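Integral membrane indolylacetylinositol arabinosyltransferase EmbC (Mycolicibacterium smegmatis, PDB 7BVE) probably polymerises arabinose into the arabinan of the mycobacterial cell wall as an integral membrane arabinosyltransferase, and binds the drug ethambutol. Local coordinates at residues 285-299 with 970-982. Numbering follows the deposited sequence.
Sequences TMARVSEHAGYMANY and AFPCQRPFDHRYG
R288 reaches from helix 281-293 to two backbone carbonyls of the irregular 970-982 loop, extended from Q974 to H979. Its NH1 donates to Q974 O over 3.0 Å, with a bent N-H...O angle of 138° and the donor well above the carbonyl plane, while NH2 makes a weak bond to P972 O, an acceptor also used by T325 OG1. Arginine suits the place because one rigid fork can serve two oxygens; a bend at chi3 (-61°) turns the fork toward them. P976, with no N-H to satisfy, lays its ring on the helix, CG 3.8 Å from V289 CG1 and CB 3.7 Å from T285 CG2. T285 OG1 is bonded instead to G281 O within its own helix.

Y299 OH donates to F977 O; the 2.5 Å length is shorter than usual and uncertain at this resolution. The hydroxyl also lies over the F977 ring. H979 is held by shape: A293 CB sits over one face of its imidazole, 3.9 Å from the centroid. Y295 OH packs near H979 CE1 but is bonded to G304 O. Nearer solvent, the H292 ring touches D978 CB through CD2 (3.6 Å) and R980 CD through NE2 (3.9 Å); D978 would favour a charge on this histidine and R980 oppose it, leaving the balance open.

The loop, running between strands 961-963 and 989-992, thus joins the C-terminal domain to helix 281-293 of the GT-C region. Helix 314-320 packs against M286 and E291, ethambutol touches N298 in the turn that follows, and the C973-C730 disulfide and helix 951-954 lie beside residues 971-974.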
ATOM      1  N   THR A 285      29.574   9.062   6.231  1.00 15.07           N
ATOM      2  CA  THR A 285      30.315   8.079   7.011  1.00 15.07           C
ATOM      3  C   THR A 285      31.097   7.129   6.112  1.00 15.07           C
ATOM      4  O   THR A 285      32.251   6.786   6.419  1.00 15.07           O
ATOM      5  CB  THR A 285      29.344   7.316   7.901  1.00 15.07           C
ATOM      6  OG1 THR A 285      28.584   8.252   8.669  1.00 15.07           O
ATOM      7  CG2 THR A 285      30.088   6.435   8.849  1.00 15.07           C
ATOM      8  N   MET A 286      30.490   6.713   4.992  1.00 15.07           N
ATOM      9  CA  MET A 286      31.197   5.924   3.984  1.00 15.07           C
ATOM     10  C   MET A 286      32.436   6.645   3.463  1.00 15.07           C
ATOM     11  O   MET A 286      33.538   6.073   3.424  1.00 15.07           O
ATOM     12  CB  MET A 286      30.261   5.621   2.822  1.00 15.07           C
ATOM     13  CG  MET A 286      29.188   4.613   3.082  1.00 15.07           C
ATOM     14  SD  MET A 286      28.112   4.575   1.648  1.00 15.07           S
ATOM     15  CE  MET A 286      29.274   4.035   0.426  1.00 15.07           C
ATOM     16  N   ALA A 287      32.271   7.908   3.065  1.00 15.07           N
ATOM     17  CA  ALA A 287      33.376   8.685   2.526  1.00 15.07           C
ATOM     18  C   ALA A 287      34.426   8.989   3.579  1.00 15.07           C
ATOM     19  O   ALA A 287      35.590   9.202   3.238  1.00 15.07           O
ATOM     20  CB  ALA A 287      32.852   9.984   1.927  1.00 15.07           C
ATOM     21  N   ARG A 288      34.052   9.008   4.854  1.00 15.07           N
ATOM     22  CA  ARG A 288      35.049   9.316   5.862  1.00 15.07           C
ATOM     23  C   ARG A 288      35.900   8.093   6.190  1.00 15.07           C
ATOM     24  O   ARG A 288      37.102   8.223   6.436  1.00 15.07           O
ATOM     25  CB  ARG A 288      34.382   9.868   7.116  1.00 15.07           C
ATOM     26  CG  ARG A 288      35.368  10.591   7.993  1.00 15.07           C
ATOM     27  CD  ARG A 288      34.817  11.019   9.328  1.00 15.07           C
ATOM     28  NE  ARG A 288      33.693  11.936   9.246  1.00 15.07           N
ATOM     29  CZ  ARG A 288      33.060  12.398  10.315  1.00 15.07           C
ATOM     30  NH1 ARG A 288      33.467  12.058  11.523  1.00 15.07           N
ATOM     31  NH2 ARG A 288      32.038  13.219  10.180  1.00 15.07           N
ATOM     32  N   VAL A 289      35.310   6.895   6.193  1.00 15.07           N
ATOM     33  CA  VAL A 289      36.096   5.708   6.545  1.00 15.07           C
ATOM     34  C   VAL A 289      36.833   5.067   5.365  1.00 15.07           C
ATOM     35  O   VAL A 289      37.737   4.236   5.582  1.00 15.07           O
ATOM     36  CB  VAL A 289      35.215   4.645   7.222  1.00 15.07           C
ATOM     37  CG1 VAL A 289      34.538   5.232   8.421  1.00 15.07           C
ATOM     38  CG2 VAL A 289      34.209   4.094   6.263  1.00 15.07           C
ATOM     39  N   SER A 290      36.488   5.435   4.125  1.00 15.07           N
ATOM     40  CA  SER A 290      37.072   4.764   2.970  1.00 15.07           C
ATOM     41  C   SER A 290      38.549   5.051   2.751  1.00 15.07           C
ATOM     42  O   SER A 290      39.188   4.337   1.977  1.00 15.07           O
ATOM     43  CB  SER A 290      36.331   5.164   1.717  1.00 15.07           C
ATOM     44  OG  SER A 290      36.583   6.516   1.410  1.00 15.07           O
ATOM     45  N   GLU A 291      39.109   6.088   3.362  1.00 17.61           N
ATOM     46  CA  GLU A 291      40.528   6.347   3.141  1.00 17.61           C
ATOM     47  C   GLU A 291      41.402   5.408   3.948  1.00 17.61           C
ATOM     48  O   GLU A 291      42.415   4.916   3.447  1.00 17.61           O
ATOM     49  CB  GLU A 291      40.875   7.788   3.489  1.00 17.61           C
ATOM     50  CG  GLU A 291      40.394   8.808   2.502  1.00 17.61           C
ATOM     51  CD  GLU A 291      40.845  10.192   2.884  1.00 17.61           C
ATOM     52  OE1 GLU A 291      41.348  10.359   4.013  1.00 17.61           O
ATOM     53  OE2 GLU A 291      40.729  11.111   2.050  1.00 17.61           O
ATOM     54  N   HIS A 292      41.039   5.171   5.201  1.00 15.07           N
ATOM     55  CA  HIS A 292      41.778   4.231   6.026  1.00 15.07           C
ATOM     56  C   HIS A 292      41.518   2.799   5.598  1.00 15.07           C
ATOM     57  O   HIS A 292      42.417   1.961   5.699  1.00 15.07           O
ATOM     58  CB  HIS A 292      41.402   4.429   7.490  1.00 15.07           C
ATOM     59  CG  HIS A 292      42.151   3.553   8.441  1.00 15.07           C
ATOM     60  ND1 HIS A 292      43.471   3.764   8.764  1.00 15.07           N
ATOM     61  CD2 HIS A 292      41.753   2.484   9.166  1.00 15.07           C
ATOM     62  CE1 HIS A 292      43.860   2.852   9.634  1.00 15.07           C
ATOM     63  NE2 HIS A 292      42.836   2.063   9.893  1.00 15.07           N
ATOM     64  N   ALA A 293      40.302   2.498   5.118  1.00 15.07           N
ATOM     65  CA  ALA A 293      40.007   1.129   4.698  1.00 15.07           C
ATOM     66  C   ALA A 293      40.811   0.707   3.480  1.00 15.07           C
ATOM     67  O   ALA A 293      41.142  -0.472   3.337  1.00 15.07           O
ATOM     68  CB  ALA A 293      38.524   0.973   4.399  1.00 15.07           C
ATOM     69  N   GLY A 294      41.141   1.643   2.600  1.00 15.07           N
ATOM     70  CA  GLY A 294      41.832   1.333   1.375  1.00 15.07           C
ATOM     71  C   GLY A 294      40.933   1.078   0.191  1.00 15.07           C
ATOM     72  O   GLY A 294      41.444   0.883  -0.916  1.00 15.07           O
ATOM     73  N   TYR A 295      39.620   1.061   0.387  1.00 15.07           N
ATOM     74  CA  TYR A 295      38.665   0.833  -0.687  1.00 15.07           C
ATOM     75  C   TYR A 295      37.332   1.408  -0.240  1.00 15.07           C
ATOM     76  O   TYR A 295      37.148   1.757   0.925  1.00 15.07           O
ATOM     77  CB  TYR A 295      38.566  -0.656  -1.042  1.00 15.07           C
ATOM     78  CG  TYR A 295      37.845  -1.542  -0.054  1.00 15.07           C
ATOM     79  CD1 TYR A 295      38.469  -2.009   1.085  1.00 15.07           C
ATOM     80  CD2 TYR A 295      36.563  -1.977  -0.311  1.00 15.07           C
ATOM     81  CE1 TYR A 295      37.809  -2.819   1.963  1.00 15.07           C
ATOM     82  CE2 TYR A 295      35.909  -2.792   0.551  1.00 15.07           C
ATOM     83  CZ  TYR A 295      36.526  -3.208   1.683  1.00 15.07           C
ATOM     84  OH  TYR A 295      35.845  -4.031   2.533  1.00 15.07           O
ATOM     85  N   MET A 296      36.400   1.515  -1.177  1.00 15.07           N
ATOM     86  CA  MET A 296      35.119   2.171  -0.926  1.00 15.07           C
ATOM     87  C   MET A 296      34.087   1.110  -0.571  1.00 15.07           C
ATOM     88  O   MET A 296      33.332   0.651  -1.422  1.00 15.07           O
ATOM     89  CB  MET A 296      34.670   2.967  -2.142  1.00 15.07           C
ATOM     90  CG  MET A 296      33.517   3.899  -1.860  1.00 15.07           C
ATOM     91  SD  MET A 296      34.077   5.370  -1.023  1.00 15.07           S
ATOM     92  CE  MET A 296      32.702   5.649   0.054  1.00 15.07           C
ATOM     93  N   ALA A 297      34.035   0.735   0.698  1.00 15.07           N
ATOM     94  CA  ALA A 297      33.081  -0.255   1.171  1.00 15.07           C
ATOM     95  C   ALA A 297      31.732   0.384   1.436  1.00 15.07           C
ATOM     96  O   ALA A 297      31.642   1.546   1.828  1.00 15.07           O
ATOM     97  CB  ALA A 297      33.560  -0.915   2.461  1.00 15.07           C
ATOM     98  N   ASN A 298      30.680  -0.390   1.224  1.00 15.07           N
ATOM     99  CA  ASN A 298      29.392  -0.036   1.792  1.00 15.07           C
ATOM    100  C   ASN A 298      29.414  -0.455   3.249  1.00 15.07           C
ATOM    101  O   ASN A 298      29.681  -1.617   3.567  1.00 15.07           O
ATOM    102  CB  ASN A 298      28.257  -0.712   1.038  1.00 15.07           C
ATOM    103  CG  ASN A 298      26.908  -0.138   1.385  1.00 15.07           C
ATOM    104  OD1 ASN A 298      26.781   0.692   2.272  1.00 15.07           O
ATOM    105  ND2 ASN A 298      25.899  -0.546   0.653  1.00 15.07           N
ATOM    106  N   TYR A 299      29.129   0.490   4.130  1.00 15.07           N
ATOM    107  CA  TYR A 299      29.598   0.379   5.499  1.00 15.07           C
ATOM    108  C   TYR A 299      28.533  -0.206   6.408  1.00 15.07           C
ATOM    109  O   TYR A 299      28.845  -0.939   7.347  1.00 15.07           O
ATOM    110  CB  TYR A 299      30.039   1.764   5.952  1.00 15.07           C
ATOM    111  CG  TYR A 299      30.635   1.894   7.315  1.00 15.07           C
ATOM    112  CD1 TYR A 299      31.886   1.384   7.596  1.00 15.07           C
ATOM    113  CD2 TYR A 299      29.982   2.614   8.298  1.00 15.07           C
ATOM    114  CE1 TYR A 299      32.445   1.543   8.838  1.00 15.07           C
ATOM    115  CE2 TYR A 299      30.530   2.779   9.533  1.00 15.07           C
ATOM    116  CZ  TYR A 299      31.759   2.247   9.796  1.00 15.07           C
ATOM    117  OH  TYR A 299      32.307   2.416  11.034  1.00 15.07           O
ATOM    118  N   ALA A 970      24.048  15.611  11.649  1.00 15.07           N
ATOM    119  CA  ALA A 970      23.843  16.386  12.860  1.00 15.07           C
ATOM    120  C   ALA A 970      24.955  16.200  13.870  1.00 15.07           C
ATOM    121  O   ALA A 970      25.117  17.045  14.756  1.00 15.07           O
ATOM    122  CB  ALA A 970      22.513  16.010  13.512  1.00 15.07           C
ATOM    123  N   PHE A 971      25.733  15.124  13.756  1.00 15.07           N
ATOM    124  CA  PHE A 971      26.879  14.848  14.621  1.00 15.07           C
ATOM    125  C   PHE A 971      28.131  14.735  13.761  1.00 15.07           C
ATOM    126  O   PHE A 971      28.612  13.628  13.503  1.00 15.07           O
ATOM    127  CB  PHE A 971      26.664  13.559  15.411  1.00 15.07           C
ATOM    128  CG  PHE A 971      25.555  13.635  16.405  1.00 15.07           C
ATOM    129  CD1 PHE A 971      25.777  14.127  17.672  1.00 15.07           C
ATOM    130  CD2 PHE A 971      24.282  13.245  16.064  1.00 15.07           C
ATOM    131  CE1 PHE A 971      24.763  14.209  18.573  1.00 15.07           C
ATOM    132  CE2 PHE A 971      23.265  13.333  16.967  1.00 15.07           C
ATOM    133  CZ  PHE A 971      23.508  13.813  18.219  1.00 15.07           C
ATOM    134  N   PRO A 972      28.688  15.856  13.292  1.00 15.07           N
ATOM    135  CA  PRO A 972      29.816  15.775  12.365  1.00 15.07           C
ATOM    136  C   PRO A 972      31.191  15.797  13.010  1.00 15.07           C
ATOM    137  O   PRO A 972      32.168  15.490  12.321  1.00 15.07           O
ATOM    138  CB  PRO A 972      29.608  17.020  11.507  1.00 15.07           C
ATOM    139  CG  PRO A 972      29.087  17.994  12.440  1.00 15.07           C
ATOM    140  CD  PRO A 972      28.223  17.249  13.417  1.00 15.07           C
ATOM    141  N   CYS A 973      31.263  16.128  14.303  1.00 15.07           N
ATOM    142  CA  CYS A 973      32.567  16.209  15.019  1.00 15.07           C
ATOM    143  C   CYS A 973      32.975  14.835  15.568  1.00 15.07           C
ATOM    144  O   CYS A 973      34.182  14.634  15.812  1.00 15.07           O
ATOM    145  CB  CYS A 973      32.495  17.212  16.164  1.00 15.07           C
ATOM    146  SG  CYS A 973      32.848  18.915  15.655  1.00 15.07           S
ATOM    147  N   GLN A 974      32.006  13.933  15.752  1.00 15.07           N
ATOM    148  CA  GLN A 974      32.260  12.601  16.283  1.00 15.07           C
ATOM    149  C   GLN A 974      32.641  11.643  15.172  1.00 15.07           C
ATOM    150  O   GLN A 974      32.018  11.633  14.109  1.00 15.07           O
ATOM    151  CB  GLN A 974      31.033  12.077  17.026  1.00 15.07           C
ATOM    152  CG  GLN A 974      30.926  12.595  18.439  1.00 15.07           C
ATOM    153  CD  GLN A 974      30.394  13.992  18.523  1.00 15.07           C
ATOM    154  OE1 GLN A 974      29.678  14.452  17.644  1.00 15.07           O
ATOM    155  NE2 GLN A 974      30.788  14.705  19.561  1.00 15.07           N
ATOM    156  N   ARG A 975      33.665  10.809  15.430  1.00 15.07           N
ATOM    157  CA  ARG A 975      34.167  10.037  14.310  1.00 15.07           C
ATOM    158  C   ARG A 975      33.698   8.590  14.371  1.00 15.07           C
ATOM    159  O   ARG A 975      33.582   8.020  15.457  1.00 15.07           O
ATOM    160  CB  ARG A 975      35.698  10.075  14.236  1.00 15.07           C
ATOM    161  CG  ARG A 975      36.453   9.373  15.324  1.00 15.07           C
ATOM    162  CD  ARG A 975      37.915   9.327  14.965  1.00 15.07           C
ATOM    163  NE  ARG A 975      38.708   8.591  15.937  1.00 15.07           N
ATOM    164  CZ  ARG A 975      38.915   7.281  15.888  1.00 15.07           C
ATOM    165  NH1 ARG A 975      39.652   6.692  16.813  1.00 15.07           N
ATOM    166  NH2 ARG A 975      38.385   6.564  14.914  1.00 15.07           N
ATOM    167  N   PRO A 976      33.382   7.986  13.233  1.00 15.07           N
ATOM    168  CA  PRO A 976      32.968   6.583  13.228  1.00 15.07           C
ATOM    169  C   PRO A 976      34.166   5.657  13.368  1.00 15.07           C
ATOM    170  O   PRO A 976      35.320   6.068  13.278  1.00 15.07           O
ATOM    171  CB  PRO A 976      32.301   6.431  11.864  1.00 15.07           C
ATOM    172  CG  PRO A 976      32.961   7.433  11.029  1.00 15.07           C
ATOM    173  CD  PRO A 976      33.262   8.589  11.898  1.00 15.07           C
ATOM    174  N   PHE A 977      33.874   4.383  13.592  1.00 15.07           N
ATOM    175  CA  PHE A 977      34.942   3.417  13.780  1.00 15.07           C
ATOM    176  C   PHE A 977      35.461   2.918  12.433  1.00 15.07           C
ATOM    177  O   PHE A 977      34.745   2.884  11.432  1.00 15.07           O
ATOM    178  CB  PHE A 977      34.474   2.260  14.672  1.00 15.07           C
ATOM    179  CG  PHE A 977      33.345   1.451  14.106  1.00 15.07           C
ATOM    180  CD1 PHE A 977      32.036   1.820  14.325  1.00 15.07           C
ATOM    181  CD2 PHE A 977      33.590   0.290  13.405  1.00 15.07           C
ATOM    182  CE1 PHE A 977      31.002   1.075  13.818  1.00 15.07           C
ATOM    183  CE2 PHE A 977      32.559  -0.453  12.897  1.00 15.07           C
ATOM    184  CZ  PHE A 977      31.266  -0.059  13.109  1.00 15.07           C
ATOM    185  N   ASP A 978      36.728   2.525  12.424  1.00 15.07           N
ATOM    186  CA  ASP A 978      37.448   2.147  11.222  1.00 15.07           C
ATOM    187  C   ASP A 978      37.383   0.640  10.984  1.00 15.07           C
ATOM    188  O   ASP A 978      36.859  -0.126  11.789  1.00 15.07           O
ATOM    189  CB  ASP A 978      38.905   2.587  11.331  1.00 15.07           C
ATOM    190  CG  ASP A 978      39.085   4.076  11.202  1.00 15.07           C
ATOM    191  OD1 ASP A 978      38.334   4.710  10.439  1.00 15.07           O
ATOM    192  OD2 ASP A 978      39.984   4.617  11.874  1.00 15.07           O
ATOM    193  N   HIS A 979      37.937   0.222   9.847  1.00 15.07           N
ATOM    194  CA  HIS A 979      38.218  -1.171   9.535  1.00 15.07           C
ATOM    195  C   HIS A 979      39.323  -1.153   8.497  1.00 15.07           C
ATOM    196  O   HIS A 979      39.338  -0.268   7.646  1.00 15.07           O
ATOM    197  CB  HIS A 979      36.976  -1.908   9.018  1.00 15.07           C
ATOM    198  CG  HIS A 979      36.515  -1.474   7.661  1.00 15.07           C
ATOM    199  ND1 HIS A 979      36.886  -2.128   6.508  1.00 15.07           N
ATOM    200  CD2 HIS A 979      35.717  -0.454   7.271  1.00 15.07           C
ATOM    201  CE1 HIS A 979      36.328  -1.538   5.469  1.00 15.07           C
ATOM    202  NE2 HIS A 979      35.620  -0.516   5.904  1.00 15.07           N
ATOM    203  N   ARG A 980      40.291  -2.056   8.605  1.00 15.07           N
ATOM    204  CA  ARG A 980      41.369  -1.996   7.629  1.00 15.07           C
ATOM    205  C   ARG A 980      41.543  -3.269   6.821  1.00 15.07           C
ATOM    206  O   ARG A 980      41.461  -3.223   5.589  1.00 15.07           O
ATOM    207  CB  ARG A 980      42.676  -1.631   8.320  1.00 15.07           C
ATOM    208  CG  ARG A 980      43.755  -1.174   7.382  1.00 15.07           C
ATOM    209  CD  ARG A 980      44.926  -0.711   8.195  1.00 15.07           C
ATOM    210  NE  ARG A 980      46.028  -0.228   7.382  1.00 15.07           N
ATOM    211  CZ  ARG A 980      47.173   0.209   7.892  1.00 15.07           C
ATOM    212  NH1 ARG A 980      47.351   0.209   9.204  1.00 15.07           N
ATOM    213  NH2 ARG A 980      48.139   0.637   7.094  1.00 15.07           N
ATOM    214  N   TYR A 981      41.752  -4.414   7.462  1.00 15.07           N
ATOM    215  CA  TYR A 981      42.013  -5.656   6.745  1.00 15.07           C
ATOM    216  C   TYR A 981      40.950  -6.694   7.049  1.00 15.07           C
ATOM    217  O   TYR A 981      41.250  -7.846   7.335  1.00 15.07           O
ATOM    218  CB  TYR A 981      43.387  -6.228   7.068  1.00 15.07           C
ATOM    219  CG  TYR A 981      44.540  -5.369   6.638  1.00 15.07           C
ATOM    220  CD1 TYR A 981      44.769  -5.110   5.302  1.00 15.07           C
ATOM    221  CD2 TYR A 981      45.455  -4.894   7.559  1.00 15.07           C
ATOM    222  CE1 TYR A 981      45.828  -4.337   4.899  1.00 15.07           C
ATOM    223  CE2 TYR A 981      46.528  -4.130   7.164  1.00 15.07           C
ATOM    224  CZ  TYR A 981      46.706  -3.855   5.832  1.00 15.07           C
ATOM    225  OH  TYR A 981      47.771  -3.091   5.428  1.00 15.07           O
ATOM    226  N   GLY A 982      39.691  -6.294   7.011  1.00 15.07           N
ATOM    227  CA  GLY A 982      38.622  -7.173   7.397  1.00 15.07           C
ATOM    228  C   GLY A 982      38.279  -7.138   8.864  1.00 15.07           C
ATOM    229  O   GLY A 982      37.214  -7.624   9.237  1.00 15.07           O
TER